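Local coordinates for protein transcriptional regulator (Aquifex aeolicus, PDB 2EH3) that probably binds DNA as a dimeric transcription factor of the TetR/AcrR family and binds magnesium ions, at residues 6-11 and 41-46; 13-18 and 48-53; 117-122 and 137-142. All coordinates share one frame; numbering follows the deposited sequence.

Interaction 1 of 3, residues 6-11 and 41-46; sequences RILEVS and FHFKSK
Ile7 and His42 mark the closest backbone approach, their CA atoms 8.9 Å apart, where residues 6-11 of helix 3-18 face the last two residues of helix 36-42 and the link that follows it. The chain leaves helical geometry at Phe43, whose extended backbone (phi -138°, psi 128°) starts the short passage into helix 46-67. Ser45 is the N-cap of that helix, and its OG accepts a hydrogen bond from the backbone N of Glu48.

The phenyl ring of Phe43 is the centre of the contact. Ile7 slides past it in the opposite direction, and its CG2 branch, anti to the backbone N (CG1 at chi1 -68°), comes within 3.6 Å of Phe43 CE2. The Leu8 and Phe43 side chains cross at about a right angle, and Leu8 CG comes to 3.9 Å from Phe43 CZ, with CD2 just as near. The other branch of Ile7 reaches toward the imidazole, CD1 lying 4.2 Å from His42 CD2. Within residues 6-11, Ser11 OG donates to Ile7 O at 2.9 Å from above the carbonyl plane; the same oxygen also accepts from Ser11 N. Leu8 carries the packing on to Leu49 and Ile53 of helix 46-67.

This is how the end of the predicted helix-turn-helix motif, whose second helix is 36-42, packs on the first helix of a TetR-type DNA-binding domain.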
loop_
_atom_site.group_PDB
_atom_site.type_symbol
_atom_site.label_atom_id
_atom_site.label_comp_id
_atom_site.label_asym_id
_atom_site.label_seq_id
_atom_site.Cartn_x
_atom_site.Cartn_y
_atom_site.Cartn_z
ATOM N N ARG A 6 24.311 -13.837 -10.242
ATOM C CA ARG A 6 24.634 -12.582 -10.910
ATOM C C ARG A 6 23.438 -12.040 -11.694
ATOM O O ARG A 6 23.162 -10.827 -11.671
ATOM C CB ARG A 6 25.840 -12.760 -11.843
ATOM C CG ARG A 6 27.137 -12.942 -11.091
ATOM C CD ARG A 6 28.297 -12.259 -11.809
ATOM N NE ARG A 6 28.721 -12.978 -13.005
ATOM C CZ ARG A 6 28.313 -12.723 -14.244
ATOM N NH1 ARG A 6 27.448 -11.747 -14.497
ATOM N NH2 ARG A 6 28.792 -13.455 -15.241
ATOM N N ILE A 7 22.730 -12.924 -12.381
ATOM C CA ILE A 7 21.551 -12.508 -13.136
ATOM C C ILE A 7 20.526 -11.930 -12.151
ATOM O O ILE A 7 19.931 -10.893 -12.412
ATOM C CB ILE A 7 20.935 -13.701 -13.873
ATOM C CG1 ILE A 7 21.886 -14.154 -14.975
ATOM C CG2 ILE A 7 19.572 -13.340 -14.461
ATOM C CD1 ILE A 7 21.521 -15.500 -15.597
ATOM N N LEU A 8 20.307 -12.608 -11.033
ATOM C CA LEU A 8 19.347 -12.099 -10.055
ATOM C C LEU A 8 19.721 -10.706 -9.560
ATOM O O LEU A 8 18.843 -9.845 -9.397
ATOM C CB LEU A 8 19.237 -13.077 -8.877
ATOM C CG LEU A 8 18.421 -14.316 -9.237
ATOM C CD1 LEU A 8 18.666 -15.424 -8.205
ATOM C CD2 LEU A 8 16.952 -13.946 -9.297
ATOM N N GLU A 9 21.009 -10.472 -9.315
ATOM C CA GLU A 9 21.448 -9.172 -8.812
ATOM C C GLU A 9 21.253 -8.064 -9.827
ATOM O O GLU A 9 20.746 -6.985 -9.482
ATOM C CB GLU A 9 22.910 -9.242 -8.337
ATOM C CG GLU A 9 23.090 -10.115 -7.084
ATOM C CD GLU A 9 22.170 -9.674 -5.944
ATOM O OE1 GLU A 9 22.254 -8.489 -5.539
ATOM O OE2 GLU A 9 21.363 -10.502 -5.467
ATOM N N VAL A 10 21.621 -8.339 -11.079
ATOM C CA VAL A 10 21.464 -7.359 -12.142
ATOM C C VAL A 10 19.981 -7.057 -12.369
ATOM O O VAL A 10 19.609 -5.900 -12.578
ATOM C CB VAL A 10 22.105 -7.880 -13.457
ATOM C CG1 VAL A 10 21.683 -7.029 -14.640
ATOM C CG2 VAL A 10 23.638 -7.842 -13.326
ATOM N N SER A 11 19.143 -8.094 -12.325
ATOM C CA SER A 11 17.698 -7.930 -12.583
ATOM C C SER A 11 17.053 -7.116 -11.460
ATOM O O SER A 11 16.191 -6.267 -11.708
ATOM C CB SER A 11 17.002 -9.301 -12.729
ATOM O OG SER A 11 17.569 -10.073 -13.784
ATOM N N PHE A 41 19.282 -20.789 -19.548
ATOM C CA PHE A 41 19.672 -22.029 -18.894
ATOM C C PHE A 41 19.125 -21.981 -17.456
ATOM O O PHE A 41 18.660 -22.997 -16.930
ATOM C CB PHE A 41 21.201 -22.179 -18.857
ATOM C CG PHE A 41 21.678 -23.364 -18.050
ATOM C CD1 PHE A 41 21.704 -24.646 -18.605
ATOM C CD2 PHE A 41 22.124 -23.189 -16.748
ATOM C CE1 PHE A 41 22.181 -25.734 -17.868
ATOM C CE2 PHE A 41 22.600 -24.264 -15.999
ATOM C CZ PHE A 41 22.632 -25.543 -16.564
ATOM N N HIS A 42 19.146 -20.795 -16.848
ATOM C CA HIS A 42 18.658 -20.612 -15.478
ATOM C C HIS A 42 17.212 -20.174 -15.312
ATOM O O HIS A 42 16.604 -20.458 -14.275
ATOM C CB HIS A 42 19.537 -19.606 -14.730
ATOM C CG HIS A 42 20.952 -20.054 -14.562
ATOM N ND1 HIS A 42 21.312 -21.072 -13.709
ATOM C CD2 HIS A 42 22.090 -19.643 -15.167
ATOM C CE1 HIS A 42 22.617 -21.270 -13.797
ATOM N NE2 HIS A 42 23.111 -20.417 -14.674
ATOM N N PHE A 43 16.667 -19.479 -16.311
ATOM C CA PHE A 43 15.288 -18.967 -16.250
ATOM C C PHE A 43 14.585 -19.178 -17.586
ATOM O O PHE A 43 15.081 -18.760 -18.612
ATOM C CB PHE A 43 15.317 -17.462 -15.921
ATOM C CG PHE A 43 15.981 -17.143 -14.601
ATOM C CD1 PHE A 43 15.299 -17.366 -13.385
ATOM C CD2 PHE A 43 17.290 -16.646 -14.549
ATOM C CE1 PHE A 43 15.923 -17.095 -12.161
ATOM C CE2 PHE A 43 17.920 -16.376 -13.322
ATOM C CZ PHE A 43 17.234 -16.602 -12.119
ATOM N N LYS A 44 13.408 -19.790 -17.584
ATOM C CA LYS A 44 12.755 -20.000 -18.856
ATOM C C LYS A 44 12.070 -18.748 -19.396
ATOM O O LYS A 44 11.812 -18.638 -20.604
ATOM C CB LYS A 44 11.786 -21.181 -18.749
ATOM C CG LYS A 44 12.527 -22.502 -18.490
ATOM C CD LYS A 44 13.565 -22.763 -19.594
ATOM C CE LYS A 44 14.563 -23.859 -19.225
ATOM N NZ LYS A 44 15.707 -23.348 -18.407
ATOM N N SER A 45 11.858 -17.768 -18.518
ATOM C CA SER A 45 11.190 -16.540 -18.903
ATOM C C SER A 45 11.446 -15.407 -17.916
ATOM O O SER A 45 11.936 -15.619 -16.812
ATOM C CB SER A 45 9.687 -16.776 -18.941
ATOM O OG SER A 45 9.247 -17.116 -17.637
ATOM N N LYS A 46 11.090 -14.200 -18.343
ATOM C CA LYS A 46 11.212 -13.019 -17.510
ATOM C C LYS A 46 10.290 -13.241 -16.287
ATOM O O LYS A 46 10.601 -12.819 -15.175
ATOM C CB LYS A 46 10.756 -11.801 -18.310
ATOM C CG LYS A 46 11.454 -10.534 -17.982
ATOM C CD LYS A 46 11.047 -9.445 -18.970
ATOM C CE LYS A 46 10.235 -8.387 -18.264
ATOM N NZ LYS A 46 9.885 -7.235 -19.144
#

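Interaction 2 of 3, residues 13-18 and 48-53; sequences ELFFEK and ELITEI
Phe15 reaches across from residues 13-18 and pushes its ring in among three aliphatic side chains of residues 48-53: Leu49, Ile50 and Ile53. This is the tight part of the contact. Leu49 CD2 sits 3.8 Å from Phe15 CZ, and Ile53 CD1 lies equally close to Phe15 CE2, with CD2 of the ring at a similar distance. Ile50 contributes its branch point, CB, at 4.2 Å from Phe15 CE2. Both Leu49 and Ile53 approach the phenyl at a slant. With CG of Phe15 anti to its carbonyl carbon (chi1 -66°), the ring bridges the gap between the two short segments, whose axes approach to 12.4 Å and cross at -94°, almost perpendicular. Tyr20 adds an edge-to-face ring contact to Phe15, and Ile93 of helix 88-99 touches both Phe15 and Ile50.

The solvent side belongs to the charged residues Glu17, Glu48 and Lys18, the last with its NZ in a salt bridge to Glu27. Glu52, partly exposed, pairs with Arg56. Leu14 and Phe16 pack on other helices, against Ile28 and, edge-to-face, Tyr92. The middle of the contact is entirely apolar.

The contact joins helix 3-18 to the long helix 46-67, which in TetR-type regulators leads from the three-helix DNA-binding domain into the C-terminal domain.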
loop_
_atom_site.group_PDB
_atom_site.type_symbol
_atom_site.label_atom_id
_atom_site.label_comp_id
_atom_site.label_asym_id
_atom_site.label_seq_id
_atom_site.Cartn_x
_atom_site.Cartn_y
_atom_site.Cartn_z
ATOM N N GLU A 13 18.511 -4.875 -9.724
ATOM C CA GLU A 13 18.939 -3.504 -9.945
ATOM C C GLU A 13 18.147 -2.818 -11.057
ATOM O O GLU A 13 17.635 -1.706 -10.843
ATOM C CB GLU A 13 20.436 -3.460 -10.295
ATOM C CG GLU A 13 21.338 -3.586 -9.070
ATOM C CD GLU A 13 20.988 -2.558 -8.000
ATOM O OE1 GLU A 13 20.739 -1.376 -8.359
ATOM O OE2 GLU A 13 20.969 -2.929 -6.806
ATOM N N LEU A 14 18.030 -3.468 -12.213
ATOM C CA LEU A 14 17.303 -2.860 -13.321
ATOM C C LEU A 14 15.810 -2.710 -13.025
ATOM O O LEU A 14 15.231 -1.688 -13.349
ATOM C CB LEU A 14 17.497 -3.649 -14.624
ATOM C CG LEU A 14 18.937 -3.600 -15.119
ATOM C CD1 LEU A 14 19.010 -4.355 -16.423
ATOM C CD2 LEU A 14 19.409 -2.139 -15.271
ATOM N N PHE A 15 15.177 -3.725 -12.427
ATOM C CA PHE A 15 13.746 -3.605 -12.113
ATOM C C PHE A 15 13.519 -2.466 -11.111
ATOM O O PHE A 15 12.517 -1.753 -11.193
ATOM C CB PHE A 15 13.189 -4.902 -11.520
ATOM C CG PHE A 15 13.170 -6.075 -12.473
ATOM C CD1 PHE A 15 13.217 -5.895 -13.859
ATOM C CD2 PHE A 15 13.062 -7.372 -11.972
ATOM C CE1 PHE A 15 13.146 -7.006 -14.730
ATOM C CE2 PHE A 15 12.991 -8.485 -12.837
ATOM C CZ PHE A 15 13.028 -8.294 -14.215
ATOM N N PHE A 16 14.416 -2.321 -10.133
ATOM C CA PHE A 16 14.318 -1.247 -9.146
ATOM C C PHE A 16 14.424 0.108 -9.844
ATOM O O PHE A 16 13.617 1.018 -9.616
ATOM C CB PHE A 16 15.443 -1.383 -8.105
ATOM C CG PHE A 16 15.526 -0.236 -7.133
ATOM C CD1 PHE A 16 14.531 -0.035 -6.191
ATOM C CD2 PHE A 16 16.601 0.647 -7.175
ATOM C CE1 PHE A 16 14.597 1.033 -5.299
ATOM C CE2 PHE A 16 16.679 1.709 -6.292
ATOM C CZ PHE A 16 15.675 1.905 -5.350
ATOM N N GLU A 17 15.401 0.219 -10.728
ATOM C CA GLU A 17 15.617 1.465 -11.461
ATOM C C GLU A 17 14.525 1.846 -12.448
ATOM O O GLU A 17 14.140 3.016 -12.509
ATOM C CB GLU A 17 16.956 1.416 -12.211
ATOM C CG GLU A 17 18.187 1.511 -11.303
ATOM C CD GLU A 17 18.228 2.793 -10.482
ATOM O OE1 GLU A 17 18.044 3.884 -11.054
ATOM O OE2 GLU A 17 18.463 2.713 -9.258
ATOM N N LYS A 18 14.008 0.883 -13.198
ATOM C CA LYS A 18 13.027 1.248 -14.204
ATOM C C LYS A 18 11.842 0.335 -14.431
ATOM O O LYS A 18 11.140 0.449 -15.440
ATOM C CB LYS A 18 13.760 1.526 -15.507
ATOM C CG LYS A 18 14.376 0.294 -16.108
ATOM C CD LYS A 18 15.657 0.687 -16.788
ATOM C CE LYS A 18 16.162 -0.415 -17.704
ATOM N NZ LYS A 18 15.277 -0.588 -18.863
ATOM N N GLU A 48 9.523 -16.114 -14.789
ATOM C CA GLU A 48 10.183 -17.000 -13.824
ATOM C C GLU A 48 11.199 -16.204 -13.029
ATOM O O GLU A 48 11.366 -16.415 -11.827
ATOM C CB GLU A 48 10.928 -18.169 -14.492
ATOM C CG GLU A 48 10.084 -19.340 -14.923
ATOM C CD GLU A 48 10.893 -20.609 -15.237
ATOM O OE1 GLU A 48 10.249 -21.602 -15.649
ATOM O OE2 GLU A 48 12.144 -20.628 -15.080
ATOM N N LEU A 49 11.906 -15.300 -13.712
ATOM C CA LEU A 49 12.905 -14.481 -13.055
ATOM C C LEU A 49 12.368 -13.599 -11.927
ATOM O O LEU A 49 12.916 -13.601 -10.836
ATOM C CB LEU A 49 13.623 -13.608 -14.101
ATOM C CG LEU A 49 14.513 -12.475 -13.585
ATOM C CD1 LEU A 49 15.796 -13.029 -12.902
ATOM C CD2 LEU A 49 14.889 -11.605 -14.789
ATOM N N ILE A 50 11.320 -12.821 -12.177
ATOM C CA ILE A 50 10.836 -11.967 -11.097
ATOM C C ILE A 50 10.219 -12.815 -9.989
ATOM O O ILE A 50 10.338 -12.480 -8.812
ATOM C CB ILE A 50 9.827 -10.892 -11.612
ATOM C CG1 ILE A 50 9.517 -9.884 -10.481
ATOM C CG2 ILE A 50 8.619 -11.551 -12.167
ATOM C CD1 ILE A 50 8.847 -8.593 -10.998
ATOM N N THR A 51 9.604 -13.929 -10.357
ATOM C CA THR A 51 9.000 -14.795 -9.355
ATOM C C THR A 51 10.103 -15.307 -8.421
ATOM O O THR A 51 9.915 -15.321 -7.209
ATOM C CB THR A 51 8.236 -15.961 -10.031
ATOM O OG1 THR A 51 7.189 -15.430 -10.860
ATOM C CG2 THR A 51 7.580 -16.863 -8.984
ATOM N N GLU A 52 11.258 -15.673 -8.976
ATOM C CA GLU A 52 12.366 -16.164 -8.153
ATOM C C GLU A 52 12.927 -15.088 -7.234
ATOM O O GLU A 52 13.323 -15.381 -6.106
ATOM C CB GLU A 52 13.469 -16.736 -9.045
ATOM C CG GLU A 52 14.709 -17.258 -8.280
ATOM C CD GLU A 52 14.448 -18.515 -7.463
ATOM O OE1 GLU A 52 13.378 -19.124 -7.642
ATOM O OE2 GLU A 52 15.332 -18.896 -6.656
ATOM N N ILE A 53 12.986 -13.850 -7.718
ATOM C CA ILE A 53 13.477 -12.723 -6.923
ATOM C C ILE A 53 12.609 -12.597 -5.675
ATOM O O ILE A 53 13.118 -12.456 -4.557
ATOM C CB ILE A 53 13.400 -11.386 -7.728
ATOM C CG1 ILE A 53 14.478 -11.377 -8.811
ATOM C CG2 ILE A 53 13.572 -10.189 -6.803
ATOM C CD1 ILE A 53 14.432 -10.138 -9.684
#

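Interaction 3 of 3, residues 117-122 and 137-142; sequences RRFEKF and IILGFL
Phe119 meets Ile138 and Leu139 inside the all-helical C-terminal domain of the TetR fold, where helix 105-126 packs against helix 131-152, the next helix in the chain. The CA atoms of Phe119 and Leu139 are the nearest pair across the segments, 8.9 Å apart, so the aromatic side chain has to span most of the gap.

The contact between the segments is apolar. Phe119 projects toward residues 137-142 with CG anti to its backbone N (chi1 -174°), and the Phe119 and Ile138 side chains cross at about a right angle. Leu139 joins from an oblique direction, its CG 4.2 Å from Phe119 CD2. The same small cluster continues outside the two segments: Leu77 of helix 73-86 touches both Phe119 and Ile138, Phe65 of helix 46-67 packs on Phe119, and Leu168 of helix 157-171 packs on Ile138.

Polar groups stay at the margins of residues 117-122. Arg117 and Arg118 share Asp114, each forming a salt bridge with one of its carboxylate oxygens, and Glu120 OE1 hydrogen-bonds to Ser135 OG, a second tie from this segment to helix 131-152.

Between subunits, the packing falls to residues 137-142. Leu139 touches Gln144 of the second subunit, Ile137 its Gly167 and Phe141 its Glu136, so helix 131-152 serves both the core of its own domain and the dimer interface. The magnesium ligands are not part of this cluster: the side chains of Phe119 and Glu75 are about 11 Å apart, as are those of Ile138 and Glu78.

At the ring itself, Ile138 CB comes in at the edge, near the ring plane, 3.7 Å from Phe119 CE2; Ile138 CG2, anti to the backbone N, is equally close to that atom, while Ile138 CD1 reaches Phe119 CZ at 3.9 Å.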
loop_
_atom_site.group_PDB
_atom_site.type_symbol
_atom_site.label_atom_id
_atom_site.label_comp_id
_atom_site.label_asym_id
_atom_site.label_seq_id
_atom_site.Cartn_x
_atom_site.Cartn_y
_atom_site.Cartn_z
ATOM N N ARG A 117 0.096 -15.093 8.274
ATOM C CA ARG A 117 -0.192 -16.366 8.931
ATOM C C ARG A 117 0.936 -16.735 9.889
ATOM O O ARG A 117 0.679 -17.163 11.019
ATOM C CB ARG A 117 -0.371 -17.504 7.915
ATOM C CG ARG A 117 -1.698 -17.489 7.158
ATOM C CD ARG A 117 -1.936 -18.825 6.430
ATOM N NE ARG A 117 -0.888 -19.156 5.460
ATOM C CZ ARG A 117 -0.843 -18.689 4.212
ATOM N NH1 ARG A 117 -1.791 -17.874 3.780
ATOM N NH2 ARG A 117 0.147 -19.034 3.400
ATOM N N ARG A 118 2.184 -16.551 9.457
ATOM C CA ARG A 118 3.306 -16.886 10.323
ATOM C C ARG A 118 3.398 -15.978 11.536
ATOM O O ARG A 118 3.711 -16.424 12.650
ATOM C CB ARG A 118 4.615 -16.826 9.534
ATOM C CG ARG A 118 4.673 -17.890 8.494
ATOM C CD ARG A 118 5.931 -17.760 7.670
ATOM N NE ARG A 118 5.971 -18.767 6.609
ATOM C CZ ARG A 118 6.453 -19.994 6.782
ATOM N NH1 ARG A 118 6.932 -20.357 7.966
ATOM N NH2 ARG A 118 6.458 -20.846 5.772
ATOM N N PHE A 119 3.151 -14.691 11.331
ATOM C CA PHE A 119 3.191 -13.762 12.419
ATOM C C PHE A 119 2.075 -14.105 13.415
ATOM O O PHE A 119 2.268 -14.069 14.641
ATOM C CB PHE A 119 3.034 -12.346 11.863
ATOM C CG PHE A 119 3.195 -11.279 12.886
ATOM C CD1 PHE A 119 4.130 -11.389 13.916
ATOM C CD2 PHE A 119 2.405 -10.127 12.800
ATOM C CE1 PHE A 119 4.281 -10.366 14.851
ATOM C CE2 PHE A 119 2.547 -9.107 13.720
ATOM C CZ PHE A 119 3.483 -9.220 14.747
ATOM N N GLU A 120 0.903 -14.431 12.888
ATOM C CA GLU A 120 -0.211 -14.793 13.767
ATOM C C GLU A 120 0.130 -15.980 14.623
ATOM O O GLU A 120 -0.136 -15.964 15.844
ATOM C CB GLU A 120 -1.473 -15.139 12.973
ATOM C CG GLU A 120 -2.224 -13.932 12.609
ATOM C CD GLU A 120 -3.641 -14.206 12.227
ATOM O OE1 GLU A 120 -4.263 -13.207 11.836
ATOM O OE2 GLU A 120 -4.144 -15.371 12.308
ATOM N N LYS A 121 0.708 -17.012 13.997
ATOM C CA LYS A 121 1.082 -18.236 14.713
ATOM C C LYS A 121 2.033 -17.896 15.849
ATOM O O LYS A 121 1.914 -18.414 16.950
ATOM C CB LYS A 121 1.744 -19.241 13.766
ATOM C CG LYS A 121 0.755 -19.855 12.763
ATOM C CD LYS A 121 1.359 -20.997 11.944
ATOM C CE LYS A 121 0.541 -21.263 10.662
ATOM N NZ LYS A 121 -0.934 -21.366 10.899
ATOM N N PHE A 122 3.012 -17.054 15.560
ATOM C CA PHE A 122 3.961 -16.618 16.590
ATOM C C PHE A 122 3.239 -15.893 17.741
ATOM O O PHE A 122 3.506 -16.125 18.943
ATOM C CB PHE A 122 5.012 -15.713 15.917
ATOM C CG PHE A 122 5.836 -14.904 16.875
ATOM C CD1 PHE A 122 6.985 -15.449 17.466
ATOM C CD2 PHE A 122 5.468 -13.598 17.199
ATOM C CE1 PHE A 122 7.736 -14.690 18.355
ATOM C CE2 PHE A 122 6.219 -12.825 18.096
ATOM C CZ PHE A 122 7.357 -13.382 18.671
ATOM N N ILE A 137 -2.940 -4.953 12.980
ATOM C CA ILE A 137 -2.405 -3.670 13.427
ATOM C C ILE A 137 -0.915 -3.530 13.115
ATOM O O ILE A 137 -0.464 -2.540 12.520
ATOM C CB ILE A 137 -2.547 -3.502 14.945
ATOM C CG1 ILE A 137 -4.036 -3.418 15.346
ATOM C CG2 ILE A 137 -1.797 -2.240 15.378
ATOM C CD1 ILE A 137 -4.275 -3.565 16.854
ATOM N N ILE A 138 -0.149 -4.522 13.534
ATOM C CA ILE A 138 1.291 -4.447 13.370
ATOM C C ILE A 138 1.741 -4.532 11.929
ATOM O O ILE A 138 2.626 -3.774 11.519
ATOM C CB ILE A 138 1.956 -5.503 14.256
ATOM C CG1 ILE A 138 1.657 -5.142 15.719
ATOM C CG2 ILE A 138 3.472 -5.524 14.023
ATOM C CD1 ILE A 138 2.079 -6.207 16.724
ATOM N N LEU A 139 1.149 -5.411 11.129
ATOM C CA LEU A 139 1.542 -5.445 9.725
ATOM C C LEU A 139 1.157 -4.132 9.052
ATOM O O LEU A 139 1.895 -3.624 8.213
ATOM C CB LEU A 139 0.878 -6.607 8.981
ATOM C CG LEU A 139 1.458 -7.990 9.263
ATOM C CD1 LEU A 139 0.762 -9.020 8.360
ATOM C CD2 LEU A 139 2.944 -8.001 8.982
ATOM N N GLY A 140 0.002 -3.585 9.423
ATOM C CA GLY A 140 -0.425 -2.316 8.855
ATOM C C GLY A 140 0.554 -1.204 9.202
ATOM O O GLY A 140 0.964 -0.419 8.340
ATOM N N PHE A 141 0.958 -1.171 10.460
ATOM C CA PHE A 141 1.898 -0.161 10.943
ATOM C C PHE A 141 3.254 -0.304 10.249
ATOM O O PHE A 141 3.833 0.690 9.804
ATOM C CB PHE A 141 1.994 -0.326 12.472
ATOM C CG PHE A 141 3.047 0.525 13.152
ATOM C CD1 PHE A 141 3.207 1.880 12.848
ATOM C CD2 PHE A 141 3.839 -0.039 14.161
ATOM C CE1 PHE A 141 4.149 2.668 13.558
ATOM C CE2 PHE A 141 4.757 0.737 14.861
ATOM C CZ PHE A 141 4.906 2.093 14.557
ATOM N N LEU A 142 3.748 -1.531 10.134
ATOM C CA LEU A 142 5.047 -1.750 9.490
ATOM C C LEU A 142 4.955 -1.307 8.036
ATOM O O LEU A 142 5.865 -0.642 7.526
ATOM C CB LEU A 142 5.421 -3.222 9.600
ATOM C CG LEU A 142 6.755 -3.693 9.045
ATOM C CD1 LEU A 142 7.897 -2.958 9.736
ATOM C CD2 LEU A 142 6.844 -5.200 9.271
#

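All three contacts are largely apolar and buried, each built round one phenylalanine ring, with the partly exposed His42 of interaction 1 as the exception. Interactions 1 and 2 share helix 3-18 and form one continuous core in the DNA-binding domain: their centres lie 9 Å apart, Leu8 CD2 is 3.6 Å from Ile53 CG1, and their segments alternate along the chain. Interaction 1 adds a histidine and the loop that follows helix 36-42, whereas interaction 2 joins two helices by aliphatic groups and one ring. Interaction 3 stands apart in the C-terminal domain, its centre 31 Å from that of interaction 1 and 26 Å from that of interaction 2. Of the three, it alone has a segment touched by the second subunit.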